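Local atomic coordinates of hypothetical protein APE0754 (Aeropyrum pernix, PDB entry 1TUA), a protein that is of unknown function but, as a protein with two K Homology domains, probably binds RNA. Residues Gly54-Pro57 / Val58-Met61; Arg168-Glu171 / Arg172-Glu176; Arg175-Lys178 / Arg179-Arg182. One frame throughout, in Å; residues are numbered along the deposited sequence.

Contact 1: residues Gly54-Pro57 / Val58-Met61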
ATOM      1  N   GLY A  54      15.733 -22.405  -1.139  1.00 14.24           N
ATOM      2  CA  GLY A  54      16.123 -21.749   0.095  1.00 11.56           C
ATOM      3  C   GLY A  54      15.765 -20.277   0.225  1.00 10.85           C
ATOM      4  O   GLY A  54      16.089 -19.671   1.242  1.00  9.85           O
ATOM      5  N   ILE A  55      15.125 -19.692  -0.789  1.00 10.13           N
ATOM      6  CA  ILE A  55      14.719 -18.283  -0.713  1.00 10.21           C
ATOM      7  C   ILE A  55      13.593 -18.260   0.331  1.00 10.50           C
ATOM      8  O   ILE A  55      12.628 -19.010   0.218  1.00 12.10           O
ATOM      9  CB  ILE A  55      14.200 -17.771  -2.091  1.00 10.12           C
ATOM     10  CG1 ILE A  55      15.361 -17.701  -3.090  1.00  9.94           C
ATOM     11  CG2 ILE A  55      13.528 -16.409  -1.943  1.00 10.25           C
ATOM     12  CD1 ILE A  55      16.419 -16.688  -2.742  1.00 10.76           C
ATOM     13  N   PRO A  56      13.701 -17.407   1.360  1.00  9.69           N
ATOM     14  CA  PRO A  56      12.647 -17.380   2.375  1.00 10.11           C
ATOM     15  C   PRO A  56      11.298 -16.842   1.920  1.00  9.45           C
ATOM     16  O   PRO A  56      11.213 -16.076   0.960  1.00  9.29           O
ATOM     17  CB  PRO A  56      13.269 -16.543   3.489  1.00 11.00           C
ATOM     18  CG  PRO A  56      14.074 -15.552   2.728  1.00 11.94           C
ATOM     19  CD  PRO A  56      14.743 -16.408   1.665  1.00 11.10           C
ATOM     20  N   PRO A  57      10.218 -17.257   2.605  1.00  9.77           N
ATOM     21  CA  PRO A  57       8.848 -16.833   2.305  1.00  9.37           C
ATOM     22  C   PRO A  57       8.708 -15.319   2.284  1.00  9.06           C
ATOM     23  O   PRO A  57       8.022 -14.774   1.428  1.00 10.36           O
ATOM     24  CB  PRO A  57       8.040 -17.455   3.438  1.00  9.32           C
ATOM     25  CG  PRO A  57       8.774 -18.724   3.686  1.00 10.67           C
ATOM     26  CD  PRO A  57      10.221 -18.280   3.666  1.00  9.67           C
ATOM     27  N   VAL A  58       9.360 -14.638   3.223  1.00 10.06           N
ATOM     28  CA  VAL A  58       9.268 -13.179   3.281  1.00 10.47           C
ATOM     29  C   VAL A  58       9.735 -12.516   1.978  1.00  9.67           C
ATOM     30  O   VAL A  58       9.169 -11.512   1.554  1.00  9.45           O
ATOM     31  CB  VAL A  58      10.074 -12.615   4.485  1.00 11.76           C
ATOM     32  CG1 VAL A  58      11.552 -12.912   4.316  1.00 12.00           C
ATOM     33  CG2 VAL A  58       9.829 -11.116   4.627  1.00 13.12           C
ATOM     34  N   ASN A  59      10.758 -13.077   1.338  1.00  9.69           N
ATOM     35  CA  ASN A  59      11.259 -12.518   0.082  1.00  8.87           C
ATOM     36  C   ASN A  59      10.225 -12.664  -1.016  1.00  8.09           C
ATOM     37  O   ASN A  59      10.000 -11.739  -1.795  1.00  9.05           O
ATOM     38  CB  ASN A  59      12.542 -13.227  -0.354  1.00  9.36           C
ATOM     39  CG  ASN A  59      13.759 -12.738   0.401  1.00 11.60           C
ATOM     40  OD1 ASN A  59      13.684 -12.453   1.598  1.00 11.85           O
ATOM     41  ND2 ASN A  59      14.897 -12.648  -0.296  1.00 10.89           N
ATOM     42  N   LEU A  60       9.602 -13.840  -1.067  1.00  8.32           N
ATOM     43  CA  LEU A  60       8.580 -14.141  -2.064  1.00  8.54           C
ATOM     44  C   LEU A  60       7.325 -13.291  -1.831  1.00  7.91           C
ATOM     45  O   LEU A  60       6.780 -12.681  -2.756  1.00  8.06           O
ATOM     46  CB  LEU A  60       8.219 -15.625  -1.988  1.00  9.02           C
ATOM     47  CG  LEU A  60       7.306 -16.158  -3.089  1.00 11.44           C
ATOM     48  CD1 LEU A  60       8.068 -16.210  -4.410  1.00 14.26           C
ATOM     49  CD2 LEU A  60       6.821 -17.544  -2.713  1.00 12.24           C
ATOM     50  N   MET A  61       6.885 -13.252  -0.579  1.00  7.62           N
ATOM     51  CA  MET A  61       5.705 -12.494  -0.204  1.00  8.19           C
ATOM     52  C   MET A  61       5.864 -10.989  -0.442  1.00  8.63           C
ATOM     53  O   MET A  61       4.971 -10.347  -0.993  1.00  9.69           O
ATOM     54  CB  MET A  61       5.355 -12.806   1.261  1.00  8.76           C
ATOM     55  CG  MET A  61       4.914 -14.268   1.464  1.00  8.84           C
ATOM     56  SD  MET A  61       4.772 -14.825   3.190  1.00 10.15           S
ATOM     57  CE  MET A  61       3.415 -13.887   3.724  1.00 14.38           C
TER
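Pro-56 and Asn-59 meet in a local helix-start contact, where the loop leaving strand 45-50 turns into helix 57-72 within the first KH-domain sequence range. Pro-56 holds the N-cap position, and its carbonyl faces the opening turn. Pro-56 O receives Asn-59 N at 3.1 Å, a weak bond bent to 130° at the hydrogen, and a second weak one from Leu-60 N at 3.4 Å. The first firm helical bond comes one residue on, from Met-61 N to Pro-57 O at 2.8 Å, nearly straight at 171°. The side chains follow the same turn. Asn-59 swings its CG back beside its own backbone N (chi1 -79°), which brings the amide against Pro-56 CG: Asn-59 OD1 is 3.3 Å from that carbon. The other amide atom, ND2, is hydrogen-bonded to the carbonyl oxygen of Thr-33, so a side chain of the first turn of helix 57-72, packed on the loop, is tied to the last residue of helix 24-33. Ile-55 CG2 rests 3.7 Å from Asn-59 CB, the two chains crossing at about a right angle. Met-61 folds over Pro-57 O, its CG 3.1 Å from that oxygen, and SD lies near Pro-57 CB. Leu-60 is the buried member and reaches Ile-6, Val-48 and Pro-50. A proline lacks an N-H, which costs nothing at position 57, since first-turn N-H groups have no i-4 carbonyl partner in the helix; Pro-56 O and Pro-57 O act as acceptors.

Contact 2: residues Arg168-Glu171 / Arg172-Glu176; sequences RHLE and RIMRE
Arg-172, Glu-171 and Ile-173 are central to this i to i+4 contact within the long C-terminal helix 163-188. Four successive backbone bonds of alpha-helical spacing establish it, the longest, 3.2 Å, running from Arg-172 N to Arg-168 O. Arg-172 turns back along the helix. Its CG sits beside its own backbone N (chi1 -57°) and the chain bends again at chi2, so that CG comes to 3.2 Å from Arg-168 O and the guanidinium passes with one face over that same oxygen, which lies near its rim. Arg-168 lies alongside, pointing the same way, and presents its aliphatic CD to NH2 of Arg-172, 3.7 Å away; the two guanidinium planes are 38° apart, and Arg-168 NE stays 5.1 Å from Arg-172 NH2. The guanidinium of Arg-172 thus lies on the aliphatic part of Arg-168, and the two charged groups do not touch. Glu-171 takes part mainly through its backbone: its carbonyl oxygen accepts Arg-175 N at 2.9 Å and lies close to Arg-175 CB, while its own side chain reaches Met-126 of helix 118-127. Ile-173 belongs to the side turned to helix 144-158, where it touches Ala-149, a residue also met by Leu-170. Leu-170 additionally packs on Ile-123, Met-126 and Thr-127, and its CD1 approaches CG of Met-174. Beside this apolar strip the imidazole of His-169, which also meets Gln-152, crosses Ile-173 obliquely, with His-169 CE1 3.4 Å from Ile-173 CG1.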
ATOM      1  N   ARG A 168      -7.642  15.381  14.707  1.00 18.11           N
ATOM      2  CA  ARG A 168      -7.530  15.383  16.161  1.00 20.88           C
ATOM      3  C   ARG A 168      -7.448  13.939  16.672  1.00 19.68           C
ATOM      4  O   ARG A 168      -6.650  13.622  17.556  1.00 19.44           O
ATOM      5  CB  ARG A 168      -8.738  16.087  16.776  1.00 25.09           C
ATOM      6  CG  ARG A 168      -8.390  16.990  17.941  1.00 32.52           C
ATOM      7  CD  ARG A 168      -9.648  17.419  18.689  1.00 38.38           C
ATOM      8  NE  ARG A 168     -10.642  18.048  17.815  1.00 42.92           N
ATOM      9  CZ  ARG A 168     -10.464  19.204  17.180  1.00 44.40           C
ATOM     10  NH1 ARG A 168      -9.321  19.869  17.315  1.00 45.73           N
ATOM     11  NH2 ARG A 168     -11.434  19.698  16.419  1.00 44.90           N
ATOM     12  N   HIS A 169      -8.276  13.065  16.108  1.00 18.35           N
ATOM     13  CA  HIS A 169      -8.292  11.658  16.494  1.00 18.33           C
ATOM     14  C   HIS A 169      -6.977  10.968  16.124  1.00 17.40           C
ATOM     15  O   HIS A 169      -6.396  10.244  16.933  1.00 15.44           O
ATOM     16  CB  HIS A 169      -9.465  10.951  15.819  1.00 21.23           C
ATOM     17  CG  HIS A 169      -9.490   9.473  16.047  1.00 25.44           C
ATOM     18  ND1 HIS A 169      -8.707   8.595  15.326  1.00 27.82           N
ATOM     19  CD2 HIS A 169     -10.182   8.720  16.934  1.00 27.53           C
ATOM     20  CE1 HIS A 169      -8.916   7.365  15.760  1.00 28.90           C
ATOM     21  NE2 HIS A 169      -9.806   7.413  16.736  1.00 30.00           N
ATOM     22  N   LEU A 170      -6.518  11.205  14.897  1.00 16.63           N
ATOM     23  CA  LEU A 170      -5.270  10.628  14.402  1.00 17.56           C
ATOM     24  C   LEU A 170      -4.109  11.085  15.284  1.00 18.60           C
ATOM     25  O   LEU A 170      -3.189  10.323  15.569  1.00 17.65           O
ATOM     26  CB  LEU A 170      -5.049  11.073  12.955  1.00 18.12           C
ATOM     27  CG  LEU A 170      -3.973  10.391  12.113  1.00 20.25           C
ATOM     28  CD1 LEU A 170      -4.153   8.877  12.142  1.00 18.12           C
ATOM     29  CD2 LEU A 170      -4.064  10.930  10.686  1.00 17.49           C
ATOM     30  N   GLU A 171      -4.180  12.340  15.713  1.00 20.68           N
ATOM     31  CA  GLU A 171      -3.183  12.960  16.583  1.00 24.12           C
ATOM     32  C   GLU A 171      -3.068  12.154  17.884  1.00 24.86           C
ATOM     33  O   GLU A 171      -1.964  11.850  18.353  1.00 25.64           O
ATOM     34  CB  GLU A 171      -3.627  14.388  16.907  1.00 27.29           C
ATOM     35  CG  GLU A 171      -2.620  15.232  17.652  1.00 32.16           C
ATOM     36  CD  GLU A 171      -1.786  16.072  16.721  1.00 33.56           C
ATOM     37  OE1 GLU A 171      -2.363  16.698  15.808  1.00 36.87           O
ATOM     38  OE2 GLU A 171      -0.556  16.119  16.905  1.00 35.68           O
ATOM     39  N   ARG A 172      -4.221  11.820  18.463  1.00 23.79           N
ATOM     40  CA  ARG A 172      -4.266  11.052  19.703  1.00 23.80           C
ATOM     41  C   ARG A 172      -3.662   9.676  19.485  1.00 20.79           C
ATOM     42  O   ARG A 172      -2.840   9.215  20.277  1.00 18.37           O
ATOM     43  CB  ARG A 172      -5.710  10.897  20.185  1.00 26.86           C
ATOM     44  CG  ARG A 172      -6.432  12.211  20.394  1.00 34.79           C
ATOM     45  CD  ARG A 172      -5.894  12.977  21.593  1.00 39.92           C
ATOM     46  NE  ARG A 172      -6.404  14.347  21.626  1.00 45.15           N
ATOM     47  CZ  ARG A 172      -7.695  14.672  21.598  1.00 47.26           C
ATOM     48  NH1 ARG A 172      -8.626  13.724  21.538  1.00 47.91           N
ATOM     49  NH2 ARG A 172      -8.057  15.947  21.626  1.00 48.21           N
ATOM     50  N   ILE A 173      -4.083   9.023  18.407  1.00 17.61           N
ATOM     51  CA  ILE A 173      -3.593   7.693  18.076  1.00 17.91           C
ATOM     52  C   ILE A 173      -2.086   7.675  17.839  1.00 16.38           C
ATOM     53  O   ILE A 173      -1.383   6.803  18.356  1.00 15.45           O
ATOM     54  CB  ILE A 173      -4.296   7.142  16.807  1.00 19.29           C
ATOM     55  CG1 ILE A 173      -5.799   6.985  17.064  1.00 20.42           C
ATOM     56  CG2 ILE A 173      -3.674   5.815  16.399  1.00 18.21           C
ATOM     57  CD1 ILE A 173      -6.140   6.044  18.193  1.00 22.78           C
ATOM     58  N   MET A 174      -1.589   8.635  17.061  1.00 15.11           N
ATOM     59  CA  MET A 174      -0.164   8.693  16.745  1.00 15.27           C
ATOM     60  C   MET A 174       0.726   9.136  17.905  1.00 16.65           C
ATOM     61  O   MET A 174       1.856   8.663  18.035  1.00 15.61           O
ATOM     62  CB  MET A 174       0.072   9.588  15.527  1.00 13.65           C
ATOM     63  CG  MET A 174      -0.333   8.940  14.197  1.00 15.18           C
ATOM     64  SD  MET A 174       0.538   7.378  13.835  1.00  6.31           S
ATOM     65  CE  MET A 174       2.221   7.895  14.048  1.00 13.43           C
ATOM     66  N   ARG A 175       0.232  10.038  18.747  1.00 16.82           N
ATOM     67  CA  ARG A 175       1.028  10.476  19.883  1.00 18.01           C
ATOM     68  C   ARG A 175       1.191   9.274  20.826  1.00 19.23           C
ATOM     69  O   ARG A 175       2.242   9.074  21.433  1.00 20.50           O
ATOM     70  CB  ARG A 175       0.344  11.654  20.595  1.00 19.12           C
ATOM     71  CG  ARG A 175       1.226  12.294  21.662  1.00 21.44           C
ATOM     72  CD  ARG A 175       0.623  13.540  22.288  1.00 20.55           C
ATOM     73  NE  ARG A 175       1.270  13.786  23.572  1.00 23.66           N
ATOM     74  CZ  ARG A 175       0.856  14.668  24.477  1.00 26.08           C
ATOM     75  NH1 ARG A 175      -0.219  15.415  24.247  1.00 24.83           N
ATOM     76  NH2 ARG A 175       1.501  14.777  25.633  1.00 26.04           N
ATOM     77  N   GLU A 176       0.151   8.452  20.911  1.00 21.40           N
ATOM     78  CA  GLU A 176       0.159   7.259  21.752  1.00 23.56           C
ATOM     79  C   GLU A 176       1.182   6.237  21.239  1.00 22.92           C
ATOM     80  O   GLU A 176       1.936   5.644  22.014  1.00 23.05           O
ATOM     81  CB  GLU A 176      -1.239   6.638  21.752  1.00 28.61           C
ATOM     82  CG  GLU A 176      -1.398   5.402  22.610  1.00 36.79           C
ATOM     83  CD  GLU A 176      -2.668   4.631  22.261  1.00 43.70           C
ATOM     84  OE1 GLU A 176      -3.750   5.264  22.186  1.00 44.75           O
ATOM     85  OE2 GLU A 176      -2.582   3.393  22.060  1.00 46.59           O
TER

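Contact 3: residues Arg175-Lys178 / Arg179-Arg182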
ATOM      1  N   ARG A 175       0.232  10.038  18.747  1.00 16.82           N
ATOM      2  CA  ARG A 175       1.028  10.476  19.883  1.00 18.01           C
ATOM      3  C   ARG A 175       1.191   9.274  20.826  1.00 19.23           C
ATOM      4  O   ARG A 175       2.242   9.074  21.433  1.00 20.50           O
ATOM      5  CB  ARG A 175       0.344  11.654  20.595  1.00 19.12           C
ATOM      6  CG  ARG A 175       1.226  12.294  21.662  1.00 21.44           C
ATOM      7  CD  ARG A 175       0.623  13.540  22.288  1.00 20.55           C
ATOM      8  NE  ARG A 175       1.270  13.786  23.572  1.00 23.66           N
ATOM      9  CZ  ARG A 175       0.856  14.668  24.477  1.00 26.08           C
ATOM     10  NH1 ARG A 175      -0.219  15.415  24.247  1.00 24.83           N
ATOM     11  NH2 ARG A 175       1.501  14.777  25.633  1.00 26.04           N
ATOM     12  N   GLU A 176       0.151   8.452  20.911  1.00 21.40           N
ATOM     13  CA  GLU A 176       0.159   7.259  21.752  1.00 23.56           C
ATOM     14  C   GLU A 176       1.182   6.237  21.239  1.00 22.92           C
ATOM     15  O   GLU A 176       1.936   5.644  22.014  1.00 23.05           O
ATOM     16  CB  GLU A 176      -1.239   6.638  21.752  1.00 28.61           C
ATOM     17  CG  GLU A 176      -1.398   5.402  22.610  1.00 36.79           C
ATOM     18  CD  GLU A 176      -2.668   4.631  22.261  1.00 43.70           C
ATOM     19  OE1 GLU A 176      -3.750   5.264  22.186  1.00 44.75           O
ATOM     20  OE2 GLU A 176      -2.582   3.393  22.060  1.00 46.59           O
ATOM     21  N   ILE A 177       1.195   6.033  19.925  1.00 20.57           N
ATOM     22  CA  ILE A 177       2.116   5.090  19.293  1.00 19.00           C
ATOM     23  C   ILE A 177       3.573   5.518  19.492  1.00 17.96           C
ATOM     24  O   ILE A 177       4.423   4.719  19.896  1.00 17.20           O
ATOM     25  CB  ILE A 177       1.812   4.974  17.771  1.00 17.65           C
ATOM     26  CG1 ILE A 177       0.443   4.316  17.576  1.00 17.54           C
ATOM     27  CG2 ILE A 177       2.899   4.174  17.062  1.00 16.44           C
ATOM     28  CD1 ILE A 177      -0.055   4.346  16.150  1.00 17.67           C
ATOM     29  N   LYS A 178       3.852   6.787  19.215  1.00 17.94           N
ATOM     30  CA  LYS A 178       5.203   7.303  19.350  1.00 19.93           C
ATOM     31  C   LYS A 178       5.640   7.389  20.806  1.00 21.19           C
ATOM     32  O   LYS A 178       6.800   7.143  21.124  1.00 21.14           O
ATOM     33  CB  LYS A 178       5.314   8.675  18.688  1.00 20.65           C
ATOM     34  CG  LYS A 178       5.161   8.646  17.181  1.00 23.49           C
ATOM     35  CD  LYS A 178       5.448  10.016  16.608  1.00 27.81           C
ATOM     36  CE  LYS A 178       5.406  10.004  15.102  1.00 31.29           C
ATOM     37  NZ  LYS A 178       5.734  11.353  14.560  1.00 34.32           N
ATOM     38  N   ARG A 179       4.717   7.742  21.694  1.00 23.21           N
ATOM     39  CA  ARG A 179       5.062   7.824  23.107  1.00 24.65           C
ATOM     40  C   ARG A 179       5.509   6.447  23.583  1.00 24.86           C
ATOM     41  O   ARG A 179       6.546   6.308  24.233  1.00 24.79           O
ATOM     42  CB  ARG A 179       3.860   8.300  23.932  1.00 27.22           C
ATOM     43  CG  ARG A 179       4.138   8.397  25.433  1.00 29.68           C
ATOM     44  CD  ARG A 179       3.213   9.401  26.110  1.00 32.48           C
ATOM     45  NE  ARG A 179       3.479   9.527  27.541  1.00 35.17           N
ATOM     46  CZ  ARG A 179       3.166   8.603  28.444  1.00 37.85           C
ATOM     47  NH1 ARG A 179       2.567   7.476  28.064  1.00 38.41           N
ATOM     48  NH2 ARG A 179       3.454   8.800  29.728  1.00 38.07           N
ATOM     49  N   ARG A 180       4.731   5.427  23.238  1.00 25.46           N
ATOM     50  CA  ARG A 180       5.036   4.055  23.624  1.00 26.36           C
ATOM     51  C   ARG A 180       6.391   3.631  23.075  1.00 26.16           C
ATOM     52  O   ARG A 180       7.171   2.969  23.759  1.00 26.57           O
ATOM     53  CB  ARG A 180       3.953   3.118  23.101  1.00 29.61           C
ATOM     54  CG  ARG A 180       3.969   1.742  23.721  1.00 33.89           C
ATOM     55  CD  ARG A 180       2.858   0.880  23.146  1.00 38.69           C
ATOM     56  NE  ARG A 180       1.605   1.623  23.021  1.00 43.67           N
ATOM     57  CZ  ARG A 180       1.079   2.018  21.861  1.00 45.87           C
ATOM     58  NH1 ARG A 180       1.694   1.737  20.717  1.00 45.90           N
ATOM     59  NH2 ARG A 180      -0.057   2.708  21.843  1.00 45.51           N
ATOM     60  N   GLU A 181       6.672   4.009  21.834  1.00 24.32           N
ATOM     61  CA  GLU A 181       7.946   3.653  21.230  1.00 24.04           C
ATOM     62  C   GLU A 181       9.088   4.317  21.991  1.00 23.39           C
ATOM     63  O   GLU A 181      10.085   3.674  22.312  1.00 24.23           O
ATOM     64  CB  GLU A 181       7.983   4.072  19.752  1.00 23.41           C
ATOM     65  CG  GLU A 181       6.898   3.416  18.908  1.00 24.47           C
ATOM     66  CD  GLU A 181       7.011   3.743  17.422  1.00 25.61           C
ATOM     67  OE1 GLU A 181       7.228   4.926  17.077  1.00 25.45           O
ATOM     68  OE2 GLU A 181       6.868   2.811  16.600  1.00 25.66           O
ATOM     69  N   ARG A 182       8.938   5.604  22.285  1.00 22.81           N
ATOM     70  CA  ARG A 182       9.969   6.335  23.007  1.00 22.22           C
ATOM     71  C   ARG A 182      10.229   5.729  24.385  1.00 22.82           C
ATOM     72  O   ARG A 182      11.385   5.588  24.801  1.00 22.90           O
ATOM     73  CB  ARG A 182       9.569   7.806  23.149  1.00 23.67           C
ATOM     74  CG  ARG A 182      10.496   8.625  24.033  1.00 25.52           C
ATOM     75  CD  ARG A 182      10.126  10.096  23.998  1.00 27.60           C
ATOM     76  NE  ARG A 182       8.731  10.339  24.364  1.00 30.33           N
ATOM     77  CZ  ARG A 182       8.255  10.290  25.605  1.00 32.07           C
ATOM     78  NH1 ARG A 182       9.059  10.006  26.622  1.00 32.77           N
ATOM     79  NH2 ARG A 182       6.972  10.539  25.834  1.00 32.64           N
TER
HETATM   80  O   HOH W   1       4.255   2.149  19.703  1.00 33.22           O
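Arg-175 to Arg-182 continue the regular alpha-helix through four consecutive i to i+4 bonds, from Arg-179 N to Arg-175 O at 2.8 Å through to Arg-182 N to Lys-178 O at 2.9 Å. The polar side-chain link is an i to i+4 intrahelical salt bridge between Glu-176 OE2 and Arg-180 NH2, 2.6 Å. Arg-180 leaves the backbone with CG opposite its N (chi1 -165°) and bends at chi3, which turns the guanidinium back toward the preceding turn. There one face lies over Glu-176 O, 3.5 Å from the plane and offset toward the rim, while Glu-176 CD is met at the edge, in plane; the carboxylate itself is turned 80° to the guanidinium. One residue thus engages the arginine by both carboxylate and backbone carbonyl. The carboxylate, with a long, weak ion pair from Arg-180 NH1 to Glu-145, probably helps to fix the orientation of the guanidinium. A water accepts a weak bond from Arg-180 NH1 at 2.8 Å and lies 2.6 Å from Ile-177 O, to which it can donate, so that carbonyl probably serves the water as well as Glu-181 N. Glu-181 runs side by side with Ile-177, its CG 3.0 Å from Ile-177 O, and its OE1 forms a salt bridge to Arg-146. Arg-182 adds a cation-pi interaction with Trp-186, further along the same helix. The buried Ile-177 packs on Glu-145 and Arg-146, and Lys-178 also touches Arg-146; this part of helix 163-188 packs against the start of helix 144-158.

How the contacts relate
Contacts 2 and 3 are successive parts of one helix, 163-188, with centres about 10 Å apart; they share Arg-175 and Glu-176. Arg-146 links them from outside, touching Met-174 in contact 2 and pairing with Glu-181 in contact 3, so both are placed against helix 144-158. Contact 1 is remote: its centre lies about 35 Å from that of contact 2 and about 31 Å from that of contact 3, and the nearest atoms are about 23 Å and 19 Å away. It opens helix 57-72 beside the first sheet, whereas the others lie beside helices of the second KH region. None of the three adjoins a defined ligand site.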